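Long-range contacts in ammonium transporter (Kuenenia stuttgartiensis, PDB 6EU6), which probably senses ammonium at the membrane and relays the signal as part of an ammonium sensor histidine kinase, using an ammonium-transporter fold: residues A[27-32]-A[43-47]; A[32-37]-A[203-209]; A[114-119]-A[182-188]. All blocks are in the same frame, centred on the assembly; numbering follows the deposited sequence.

Contact 1. Residues A[27-32]-A[43-47]. With SO4 (sulfate ion), chain H.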
loop_
_atom_site.group_PDB
_atom_site.type_symbol
_atom_site.label_atom_id
_atom_site.label_comp_id
_atom_site.label_asym_id
_atom_site.label_seq_id
_atom_site.Cartn_x
_atom_site.Cartn_y
_atom_site.Cartn_z
ATOM N N PHE A 27 -1.695 -11.400 2.302
ATOM C CA PHE A 27 -1.926 -12.807 2.283
ATOM C C PHE A 27 -2.334 -13.260 0.892
ATOM O O PHE A 27 -1.973 -14.334 0.505
ATOM C CB PHE A 27 -3.065 -13.195 3.258
ATOM C CG PHE A 27 -2.657 -13.155 4.653
ATOM C CD1 PHE A 27 -1.806 -14.146 5.141
ATOM C CD2 PHE A 27 -3.086 -12.144 5.538
ATOM C CE1 PHE A 27 -1.395 -14.109 6.506
ATOM C CE2 PHE A 27 -2.655 -12.109 6.892
ATOM C CZ PHE A 27 -1.837 -13.094 7.363
ATOM N N THR A 28 -3.141 -12.467 0.187
ATOM C CA THR A 28 -3.567 -12.853 -1.170
ATOM C C THR A 28 -2.309 -13.011 -2.079
ATOM O O THR A 28 -2.122 -14.038 -2.742
ATOM C CB THR A 28 -4.494 -11.803 -1.782
ATOM O OG1 THR A 28 -5.639 -11.603 -0.927
ATOM C CG2 THR A 28 -4.952 -12.310 -3.198
ATOM N N SER A 29 -1.397 -12.027 -2.031
ATOM C CA SER A 29 -0.192 -12.126 -2.892
ATOM C C SER A 29 0.691 -13.255 -2.478
ATOM O O SER A 29 1.257 -13.911 -3.336
ATOM C CB SER A 29 0.662 -10.878 -2.871
ATOM O OG SER A 29 -0.208 -9.840 -3.004
ATOM N N TYR A 30 0.958 -13.345 -1.169
ATOM C CA TYR A 30 1.829 -14.384 -0.614
ATOM C C TYR A 30 1.321 -15.785 -1.037
ATOM O O TYR A 30 2.084 -16.616 -1.587
ATOM C CB TYR A 30 1.834 -14.246 0.898
ATOM C CG TYR A 30 2.915 -15.010 1.572
ATOM C CD1 TYR A 30 4.175 -14.474 1.658
ATOM C CD2 TYR A 30 2.678 -16.309 2.109
ATOM C CE1 TYR A 30 5.183 -15.106 2.338
ATOM C CE2 TYR A 30 3.700 -16.996 2.793
ATOM C CZ TYR A 30 4.945 -16.392 2.883
ATOM O OH TYR A 30 5.993 -16.997 3.474
ATOM N N GLU A 31 0.036 -16.048 -0.754
ATOM C CA GLU A 31 -0.492 -17.324 -1.069
ATOM C C GLU A 31 -0.501 -17.599 -2.589
ATOM O O GLU A 31 -0.227 -18.733 -2.974
ATOM C CB GLU A 31 -1.894 -17.565 -0.484
ATOM C CG GLU A 31 -1.955 -17.350 1.031
ATOM C CD GLU A 31 -3.390 -17.460 1.640
ATOM O OE1 GLU A 31 -4.294 -18.043 0.878
ATOM O OE2 GLU A 31 -3.545 -17.007 2.868
ATOM N N THR A 32 -0.857 -16.599 -3.414
ATOM C CA THR A 32 -0.859 -16.753 -4.843
ATOM C C THR A 32 0.600 -17.050 -5.291
ATOM O O THR A 32 0.859 -17.985 -6.027
ATOM C CB THR A 32 -1.380 -15.531 -5.504
ATOM O OG1 THR A 32 -2.697 -15.249 -5.081
ATOM C CG2 THR A 32 -1.379 -15.684 -7.069
ATOM N N ILE A 43 -7.106 -19.207 -5.487
ATOM C CA ILE A 43 -6.601 -18.722 -4.248
ATOM C C ILE A 43 -6.828 -17.188 -4.114
ATOM O O ILE A 43 -7.135 -16.697 -3.021
ATOM C CB ILE A 43 -5.186 -19.304 -3.957
ATOM C CG1 ILE A 43 -4.834 -19.143 -2.477
ATOM C CG2 ILE A 43 -4.159 -18.717 -4.866
ATOM C CD1 ILE A 43 -5.609 -20.057 -1.516
ATOM N N ALA A 44 -6.747 -16.433 -5.204
ATOM C CA ALA A 44 -7.030 -15.005 -5.129
ATOM C C ALA A 44 -8.474 -14.788 -4.687
ATOM O O ALA A 44 -8.774 -13.995 -3.779
ATOM C CB ALA A 44 -6.768 -14.305 -6.467
ATOM N N LEU A 45 -9.372 -15.540 -5.282
ATOM C CA LEU A 45 -10.785 -15.416 -4.985
ATOM C C LEU A 45 -11.189 -15.853 -3.580
ATOM O O LEU A 45 -12.053 -15.202 -2.986
ATOM C CB LEU A 45 -11.611 -16.177 -5.999
ATOM C CG LEU A 45 -11.421 -15.548 -7.381
ATOM C CD1 LEU A 45 -12.217 -16.380 -8.370
ATOM C CD2 LEU A 45 -11.827 -14.077 -7.459
ATOM N N ARG A 46 -10.602 -16.951 -3.062
ATOM C CA ARG A 46 -10.888 -17.377 -1.688
ATOM C C ARG A 46 -10.489 -16.307 -0.685
ATOM O O ARG A 46 -11.200 -16.040 0.296
ATOM C CB ARG A 46 -10.212 -18.732 -1.385
ATOM C CG ARG A 46 -10.900 -19.862 -2.124
ATOM C CD ARG A 46 -10.000 -21.059 -2.227
ATOM N NE ARG A 46 -10.653 -22.074 -3.021
ATOM C CZ ARG A 46 -10.395 -23.378 -2.992
ATOM N NH1 ARG A 46 -9.421 -23.914 -2.216
ATOM N NH2 ARG A 46 -11.173 -24.168 -3.728
ATOM N N ASN A 47 -9.320 -15.686 -0.892
ATOM C CA ASN A 47 -8.860 -14.635 -0.032
ATOM C C ASN A 47 -9.744 -13.378 -0.039
ATOM O O ASN A 47 -9.935 -12.741 0.988
ATOM C CB ASN A 47 -7.453 -14.198 -0.423
ATOM C CG ASN A 47 -6.410 -15.067 0.223
ATOM O OD1 ASN A 47 -6.106 -14.905 1.408
ATOM N ND2 ASN A 47 -5.914 -16.046 -0.526
HETATM S S SO4 H . -12.662 -22.482 -6.181
HETATM O O1 SO4 H . -11.914 -21.641 -7.081
HETATM O O2 SO4 H . -12.138 -23.882 -6.319
HETATM O O3 SO4 H . -14.095 -22.446 -6.553
HETATM O O4 SO4 H . -12.596 -21.856 -4.837
#
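Glu-31 turns its CG anti to the carbonyl carbon (chi1 -55°) and then runs out extended, which carries its carboxylate across to Asn-47, whose own chi1 of -85° swings the carboxamide back to meet it. Asn-47 ND2 donates to Glu-31 OE1 at 2.9 Å, along a nearly straight N-H path of 168°. Glu-31 OE1 lies in the amide plane of Asn-47, yet the amide nitrogen comes in from above the carboxylate plane, because the two flat groups are strongly tilted against each other. Asn-47 ND2 also donates to its own helix, reaching Ile-43 O at 2.9 Å, so both of its hydrogens are engaged and the amide cannot easily flip.

These groups sit between helices 2-34 and 40-67, successive helices that pack antiparallel as a hairpin with their local axes 9.1 Å apart. One turn earlier on helix 2-34, Thr-28 runs antiparallel alongside the Asn-47 side chain, and Thr-28 OG1 comes to 3.2 Å from Asn-47 CB while it hydrogen-bonds to Gln-24 O. Thr-28 CG2 rests 3.9 Å from Ala-44 CA. Beside the carboxylate, Ile-43 crosses Glu-31 at about a right angle and brings CD1 to 3.4 Å from Glu-31 OE1. Arg-46 leads away from this interface, and its NE binds a sulfate, probably from the crystallisation liquor, through O4 at 2.7 Å.

Thr-112 adds a second hydrogen bond to Glu-31 OE1. An ammonium ion, probably also from the crystallisation liquor, is hydrogen-bonded to both Glu-31 OE2 and Asn-47 OD1. With its second hydrogen tied to Ile-43 O, the amide presents its oxygen to the cation, and a positive ion here would probably favour a negatively charged carboxylate in this buried position.

Contact 2. Residues A[32-37]-A[203-209]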
loop_
_atom_site.group_PDB
_atom_site.type_symbol
_atom_site.label_atom_id
_atom_site.label_comp_id
_atom_site.label_asym_id
_atom_site.label_seq_id
_atom_site.Cartn_x
_atom_site.Cartn_y
_atom_site.Cartn_z
ATOM N N THR A 32 -0.857 -16.599 -3.414
ATOM C CA THR A 32 -0.859 -16.753 -4.843
ATOM C C THR A 32 0.600 -17.050 -5.291
ATOM O O THR A 32 0.859 -17.985 -6.027
ATOM C CB THR A 32 -1.380 -15.531 -5.504
ATOM O OG1 THR A 32 -2.697 -15.249 -5.081
ATOM C CG2 THR A 32 -1.379 -15.684 -7.069
ATOM N N GLY A 33 1.572 -16.299 -4.775
ATOM C CA GLY A 33 2.958 -16.561 -5.088
ATOM C C GLY A 33 3.435 -17.971 -4.801
ATOM O O GLY A 33 4.189 -18.586 -5.580
ATOM N N PHE A 34 3.041 -18.479 -3.640
ATOM C CA PHE A 34 3.390 -19.838 -3.196
ATOM C C PHE A 34 2.604 -20.939 -3.973
ATOM O O PHE A 34 2.903 -22.070 -3.868
ATOM C CB PHE A 34 3.134 -20.012 -1.689
ATOM C CG PHE A 34 4.334 -19.812 -0.837
ATOM C CD1 PHE A 34 4.746 -18.527 -0.483
ATOM C CD2 PHE A 34 5.046 -20.891 -0.348
ATOM C CE1 PHE A 34 5.848 -18.326 0.317
ATOM C CE2 PHE A 34 6.165 -20.691 0.456
ATOM C CZ PHE A 34 6.564 -19.400 0.791
ATOM N N SER A 35 1.608 -20.574 -4.715
ATOM C CA SER A 35 0.744 -21.540 -5.347
ATOM C C SER A 35 1.309 -21.938 -6.728
ATOM O O SER A 35 2.143 -21.256 -7.329
ATOM C CB SER A 35 -0.678 -20.978 -5.481
ATOM O OG SER A 35 -0.959 -20.335 -6.724
ATOM N N GLN A 36 0.802 -23.042 -7.216
ATOM C CA GLN A 36 1.068 -23.417 -8.584
ATOM C C GLN A 36 0.276 -22.487 -9.416
ATOM O O GLN A 36 -0.813 -22.105 -9.078
ATOM C CB GLN A 36 0.681 -24.876 -8.832
ATOM C CG GLN A 36 1.522 -25.885 -7.986
ATOM C CD GLN A 36 0.856 -27.242 -8.191
ATOM O OE1 GLN A 36 0.965 -27.827 -9.218
ATOM N NE2 GLN A 36 0.014 -27.609 -7.282
ATOM N N SER A 37 0.876 -22.053 -10.483
ATOM C CA SER A 37 0.264 -21.149 -11.423
ATOM C C SER A 37 -1.170 -21.531 -11.862
ATOM O O SER A 37 -2.057 -20.665 -11.895
ATOM C CB SER A 37 1.242 -20.965 -12.597
ATOM O OG SER A 37 0.488 -20.800 -13.722
ATOM N N LEU A 203 5.184 -22.540 -5.376
ATOM C CA LEU A 203 6.022 -21.373 -5.373
ATOM C C LEU A 203 6.363 -20.959 -6.817
ATOM O O LEU A 203 7.490 -20.744 -7.152
ATOM C CB LEU A 203 7.243 -21.559 -4.446
ATOM C CG LEU A 203 7.931 -20.304 -3.867
ATOM C CD1 LEU A 203 7.028 -19.268 -3.191
ATOM C CD2 LEU A 203 8.960 -20.760 -2.872
ATOM N N HIS A 204 5.369 -20.817 -7.667
ATOM C CA HIS A 204 5.631 -20.424 -9.051
ATOM C C HIS A 204 5.768 -18.889 -9.264
ATOM O O HIS A 204 5.857 -18.412 -10.407
ATOM C CB HIS A 204 4.514 -20.955 -9.929
ATOM C CG HIS A 204 4.522 -22.451 -10.085
ATOM N ND1 HIS A 204 3.693 -23.134 -10.976
ATOM C CD2 HIS A 204 5.253 -23.400 -9.450
ATOM C CE1 HIS A 204 3.904 -24.422 -10.848
ATOM N NE2 HIS A 204 4.816 -24.615 -9.908
ATOM N N ASN A 205 5.694 -18.085 -8.192
ATOM C CA ASN A 205 5.815 -16.663 -8.387
ATOM C C ASN A 205 6.459 -16.093 -7.113
ATOM O O ASN A 205 5.815 -15.520 -6.267
ATOM C CB ASN A 205 4.507 -16.042 -8.827
ATOM C CG ASN A 205 4.696 -14.638 -9.408
ATOM O OD1 ASN A 205 5.632 -13.931 -9.090
ATOM N ND2 ASN A 205 3.756 -14.208 -10.181
ATOM N N VAL A 206 7.761 -16.323 -7.026
ATOM C CA VAL A 206 8.577 -15.805 -5.993
ATOM C C VAL A 206 8.509 -14.290 -5.885
ATOM O O VAL A 206 8.373 -13.766 -4.759
ATOM C CB VAL A 206 9.986 -16.353 -6.089
ATOM C CG1 VAL A 206 10.930 -15.695 -5.082
ATOM C CG2 VAL A 206 9.932 -17.812 -5.765
ATOM N N PRO A 207 8.533 -13.568 -7.023
ATOM C CA PRO A 207 8.365 -12.111 -6.885
ATOM C C PRO A 207 7.064 -11.729 -6.207
ATOM O O PRO A 207 7.029 -10.823 -5.379
ATOM C CB PRO A 207 8.390 -11.610 -8.352
ATOM C CG PRO A 207 9.201 -12.621 -9.087
ATOM C CD PRO A 207 8.978 -13.949 -8.396
ATOM N N LEU A 208 5.980 -12.417 -6.516
ATOM C CA LEU A 208 4.724 -12.069 -5.939
ATOM C C LEU A 208 4.695 -12.412 -4.407
ATOM O O LEU A 208 4.181 -11.627 -3.606
ATOM C CB LEU A 208 3.606 -12.806 -6.689
ATOM C CG LEU A 208 2.195 -12.371 -6.368
ATOM C CD1 LEU A 208 1.940 -10.913 -6.712
ATOM C CD2 LEU A 208 1.258 -13.250 -7.174
ATOM N N ALA A 209 5.246 -13.560 -4.032
ATOM C CA ALA A 209 5.418 -13.864 -2.612
ATOM C C ALA A 209 6.289 -12.816 -1.883
ATOM O O ALA A 209 6.089 -12.561 -0.742
ATOM C CB ALA A 209 6.032 -15.223 -2.432
#
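Phe-34 and Leu-203 meet where the C-terminal end of helix 2-34 docks against the Asn N-cap of helix 206-226 in the ammonium transporter fold. Asn-205 is that cap: its OD1 accepts from Leu-208 N at 3.0 Å.

The tight part centres on Gly-33. Having no side chain, it lets the first turn of helix 206-226 come close, with Gly-33 CA only 3.9 Å from Ala-209 N. Its carbonyl oxygen takes Asn-205 N on a lone pair in the carbonyl plane at 3.1 Å. Next along, Leu-203 N gives the straighter bond to Phe-34 O, 2.8 Å at 167°, although it approaches from well above that carbonyl plane. With its CG anti to the backbone N (chi1 -156°), the Leu-203 side chain runs alongside Phe-34 in the same direction. Leu-203 CD1 thereby sits over the centre of the Phe-34 ring, a CH-pi contact of 3.6 Å from CD1 to the ring centroid. Leu-208 CD2 packs against Thr-32 CG2, 3.6 Å away, while Leu-208 also packs on Leu-211 of the second subunit.

Toward solvent the grip slackens. His-204 N still reaches Ser-35 O, but at 3.3 Å, and the His-204 side chain is exposed to solvent. Gln-36 CA covers one face of the imidazole, displaced from the ring centre, in a second CH-pi contact. Around the edge, in the ring plane, comes Ser-37, whose CB lies 3.7 Å from His-204 ND1.

Contact 3. Residues A[114-119]-A[182-188]; sequences AIAERS and AIMVGPR. With ZDM (nonyl 4-O-alpha-D-glucopyranosyl-beta-D-glucopyranoside), chain D.
The flat guanidinium of Arg-118 meets Gly-186 O at one edge and Ala-116 O at another, both in its plane, while that of Arg-188 takes Glu-117 OE2 at its edge. In the ammonium transporter fold this contact ties the loop between helices 93-114 and 121-144 to the C-terminal end of helix 167-185, where Gly-186 leaves the helix with positive phi.

Arg-118 grips Gly-186 O side-on, through NE at 2.9 Å and NH2 at 3.0 Å. Its NH1 turns back to Ala-116 O and Ala-114 O, so the arginine also shapes its own loop. Chi1 (82°) sets Arg-118 CG between the backbone N and the carbonyl carbon, 3.7 Å from Val-185 CG1, and chi2 (-69°) turns CD and NE toward Gly-186 O.

Arg-188 NH1 forms a salt bridge with Glu-117 OE2 at 2.9 Å, from the anti side, tilted 29° out of the carboxylate plane; Glu-117 OE1 accepts from Gln-36 N and Asn-39 ND2, tying in the end of helix 2-34. Asp-317 anchors both arginines, offering OD1 to Arg-188 NH2 and its backbone O to Arg-118 NH2. With Ile-183, Pro-187 belongs to the detergent pocket, its CG 3.1 Å from nonyl maltoside O61.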
loop_
_atom_site.group_PDB
_atom_site.type_symbol
_atom_site.label_atom_id
_atom_site.label_comp_id
_atom_site.label_asym_id
_atom_site.label_seq_id
_atom_site.Cartn_x
_atom_site.Cartn_y
_atom_site.Cartn_z
ATOM N N ALA A 114 -3.322 -22.871 3.950
ATOM C CA ALA A 114 -3.025 -24.224 4.449
ATOM C C ALA A 114 -3.780 -25.295 3.642
ATOM O O ALA A 114 -3.251 -26.380 3.370
ATOM C CB ALA A 114 -3.375 -24.300 5.889
ATOM N N ILE A 115 -4.984 -24.973 3.178
ATOM C CA ILE A 115 -5.753 -25.959 2.355
ATOM C C ILE A 115 -5.877 -25.626 0.867
ATOM O O ILE A 115 -6.677 -26.208 0.116
ATOM C CB ILE A 115 -7.116 -26.232 2.983
ATOM C CG1 ILE A 115 -7.941 -24.990 3.054
ATOM C CG2 ILE A 115 -6.899 -26.837 4.385
ATOM C CD1 ILE A 115 -9.382 -25.209 3.505
ATOM N N ALA A 116 -5.040 -24.706 0.408
ATOM C CA ALA A 116 -5.037 -24.346 -0.984
ATOM C C ALA A 116 -4.752 -25.532 -1.922
ATOM O O ALA A 116 -4.048 -26.524 -1.561
ATOM C CB ALA A 116 -4.010 -23.255 -1.242
ATOM N N GLU A 117 -5.250 -25.391 -3.156
ATOM C CA GLU A 117 -4.878 -26.308 -4.274
ATOM C C GLU A 117 -5.693 -27.602 -4.357
ATOM O O GLU A 117 -5.774 -28.150 -5.441
ATOM C CB GLU A 117 -3.340 -26.642 -4.356
ATOM C CG GLU A 117 -2.449 -25.410 -4.126
ATOM C CD GLU A 117 -1.291 -25.348 -5.085
ATOM O OE1 GLU A 117 -1.287 -24.546 -6.031
ATOM O OE2 GLU A 117 -0.368 -26.127 -4.888
ATOM N N ARG A 118 -6.352 -28.012 -3.276
ATOM C CA ARG A 118 -7.089 -29.279 -3.314
ATOM C C ARG A 118 -8.343 -29.323 -2.475
ATOM O O ARG A 118 -9.139 -30.240 -2.617
ATOM C CB ARG A 118 -6.173 -30.452 -3.021
ATOM C CG ARG A 118 -5.895 -30.728 -1.526
ATOM C CD ARG A 118 -5.037 -29.652 -0.864
ATOM N NE ARG A 118 -4.510 -30.091 0.434
ATOM C CZ ARG A 118 -3.795 -29.377 1.285
ATOM N NH1 ARG A 118 -3.413 -28.144 0.962
ATOM N NH2 ARG A 118 -3.427 -29.880 2.442
ATOM N N SER A 119 -8.558 -28.341 -1.621
ATOM C CA SER A 119 -9.810 -28.215 -0.973
ATOM C C SER A 119 -10.806 -27.585 -1.920
ATOM O O SER A 119 -10.424 -26.791 -2.844
ATOM C CB SER A 119 -9.676 -27.420 0.316
ATOM O OG SER A 119 -9.344 -26.082 0.091
ATOM N N ALA A 182 -5.984 -28.765 7.164
ATOM C CA ALA A 182 -5.055 -29.393 6.280
ATOM C C ALA A 182 -5.058 -30.941 6.465
ATOM O O ALA A 182 -4.852 -31.716 5.518
ATOM C CB ALA A 182 -3.650 -28.869 6.504
ATOM N N ILE A 183 -5.227 -31.351 7.692
ATOM C CA ILE A 183 -5.273 -32.775 8.032
ATOM C C ILE A 183 -6.505 -33.436 7.446
ATOM O O ILE A 183 -6.415 -34.439 6.795
ATOM C CB ILE A 183 -5.254 -33.014 9.559
ATOM C CG1 ILE A 183 -3.835 -32.827 10.057
ATOM C CG2 ILE A 183 -5.602 -34.475 9.914
ATOM C CD1 ILE A 183 -3.727 -32.758 11.576
ATOM N N MET A 184 -7.660 -32.859 7.673
ATOM C CA MET A 184 -8.889 -33.418 7.192
ATOM C C MET A 184 -8.998 -33.350 5.688
ATOM O O MET A 184 -9.612 -34.225 5.093
ATOM C CB MET A 184 -10.037 -32.699 7.905
ATOM C CG MET A 184 -10.057 -32.972 9.410
ATOM S SD MET A 184 -10.251 -34.785 9.677
ATOM C CE MET A 184 -11.793 -34.975 8.837
ATOM N N VAL A 185 -8.433 -32.335 5.028
ATOM C CA VAL A 185 -8.453 -32.300 3.547
ATOM C C VAL A 185 -7.472 -33.361 2.937
ATOM O O VAL A 185 -7.720 -33.973 1.893
ATOM C CB VAL A 185 -8.099 -30.875 3.066
ATOM C CG1 VAL A 185 -7.797 -30.859 1.587
ATOM C CG2 VAL A 185 -9.199 -29.899 3.421
ATOM N N GLY A 186 -6.332 -33.503 3.575
ATOM C CA GLY A 186 -5.308 -34.412 3.157
ATOM C C GLY A 186 -4.317 -33.717 2.262
ATOM O O GLY A 186 -4.558 -32.604 1.793
ATOM N N PRO A 187 -3.218 -34.390 1.965
ATOM C CA PRO A 187 -2.189 -33.753 1.122
ATOM C C PRO A 187 -2.544 -33.592 -0.322
ATOM O O PRO A 187 -3.462 -34.225 -0.861
ATOM C CB PRO A 187 -0.970 -34.704 1.233
ATOM C CG PRO A 187 -1.379 -35.760 2.254
ATOM C CD PRO A 187 -2.875 -35.771 2.317
ATOM N N ARG A 188 -1.824 -32.710 -0.973
ATOM C CA ARG A 188 -2.006 -32.586 -2.400
ATOM C C ARG A 188 -1.596 -33.946 -3.033
ATOM O O ARG A 188 -0.664 -34.627 -2.563
ATOM C CB ARG A 188 -1.155 -31.414 -2.946
ATOM C CG ARG A 188 -1.647 -30.022 -2.515
ATOM C CD ARG A 188 -0.707 -28.920 -2.933
ATOM N NE ARG A 188 0.459 -28.948 -2.028
ATOM C CZ ARG A 188 1.473 -28.085 -2.062
ATOM N NH1 ARG A 188 1.471 -27.032 -2.888
ATOM N NH2 ARG A 188 2.408 -28.213 -1.182
HETATM C C1 ZDM D . -0.019 -39.067 9.253
HETATM O O1 ZDM D . 0.457 -40.313 3.561
HETATM C C2 ZDM D . 0.664 -39.798 8.075
HETATM O O2 ZDM D . 3.909 -41.020 2.374
HETATM C C3 ZDM D . 0.243 -39.484 6.608
HETATM O O3 ZDM D . 1.654 -42.714 6.228
HETATM C C4 ZDM D . -0.781 -38.341 6.522
HETATM O O4 ZDM D . 3.969 -42.282 4.735
HETATM C C5 ZDM D . 1.475 -42.249 4.882
HETATM O O5 ZDM D . -1.715 -38.508 7.571
HETATM C C6 ZDM D . -1.348 -38.315 8.932
HETATM O O6 ZDM D . 0.192 -39.183 1.048
HETATM C C7 ZDM D . 2.760 -41.598 4.385
HETATM O O7 ZDM D . -0.253 -40.656 5.923
HETATM C C8 ZDM D . 2.624 -41.402 2.893
HETATM C C9 ZDM D . 1.562 -40.315 2.650
HETATM C C10 ZDM D . 0.519 -41.075 4.798
HETATM C C11 ZDM D . 0.911 -40.405 1.275
HETATM O O16 ZDM D . -1.613 -36.913 9.189
HETATM C C18 ZDM D . -1.049 -36.123 10.236
HETATM C C19 ZDM D . -1.336 -36.648 11.627
HETATM C C22 ZDM D . -1.644 -35.541 12.623
HETATM C C25 ZDM D . -0.576 -35.380 13.685
HETATM C C28 ZDM D . -0.753 -34.125 14.551
HETATM C C31 ZDM D . -1.606 -34.362 15.786
HETATM C C34 ZDM D . -1.287 -33.395 16.904
HETATM O O49 ZDM D . 1.007 -38.356 9.972
HETATM O O55 ZDM D . 0.449 -41.169 8.359
HETATM C C57 ZDM D . -1.586 -38.359 5.214
HETATM O O61 ZDM D . -0.696 -38.121 4.123
HETATM O O HOH W 1 -2.347 -32.377 4.396
#

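Overall arrangement
The three contacts cluster at one end of the helix bundle, probably the cytoplasmic one as in related transporters. Contacts 1 and 2 have centres about 10 Å apart, share Thr-32 and both use helix 2-34; their segments alternate along the chain. Contact 3 lies about 15 Å from contact 1 and 17 Å from contact 2, between centres. It opens after contact 1 has closed and is nested inside the loop that contact 2 closes. Probable hydrogen bonds, Arg-46 NH2 to Ser-119 O and Gln-36 N to Glu-117 OE1, thus connect the ends of helices 2-34 and 40-67, which border neighbouring subunits of the trimer, with the loop after helix 93-114.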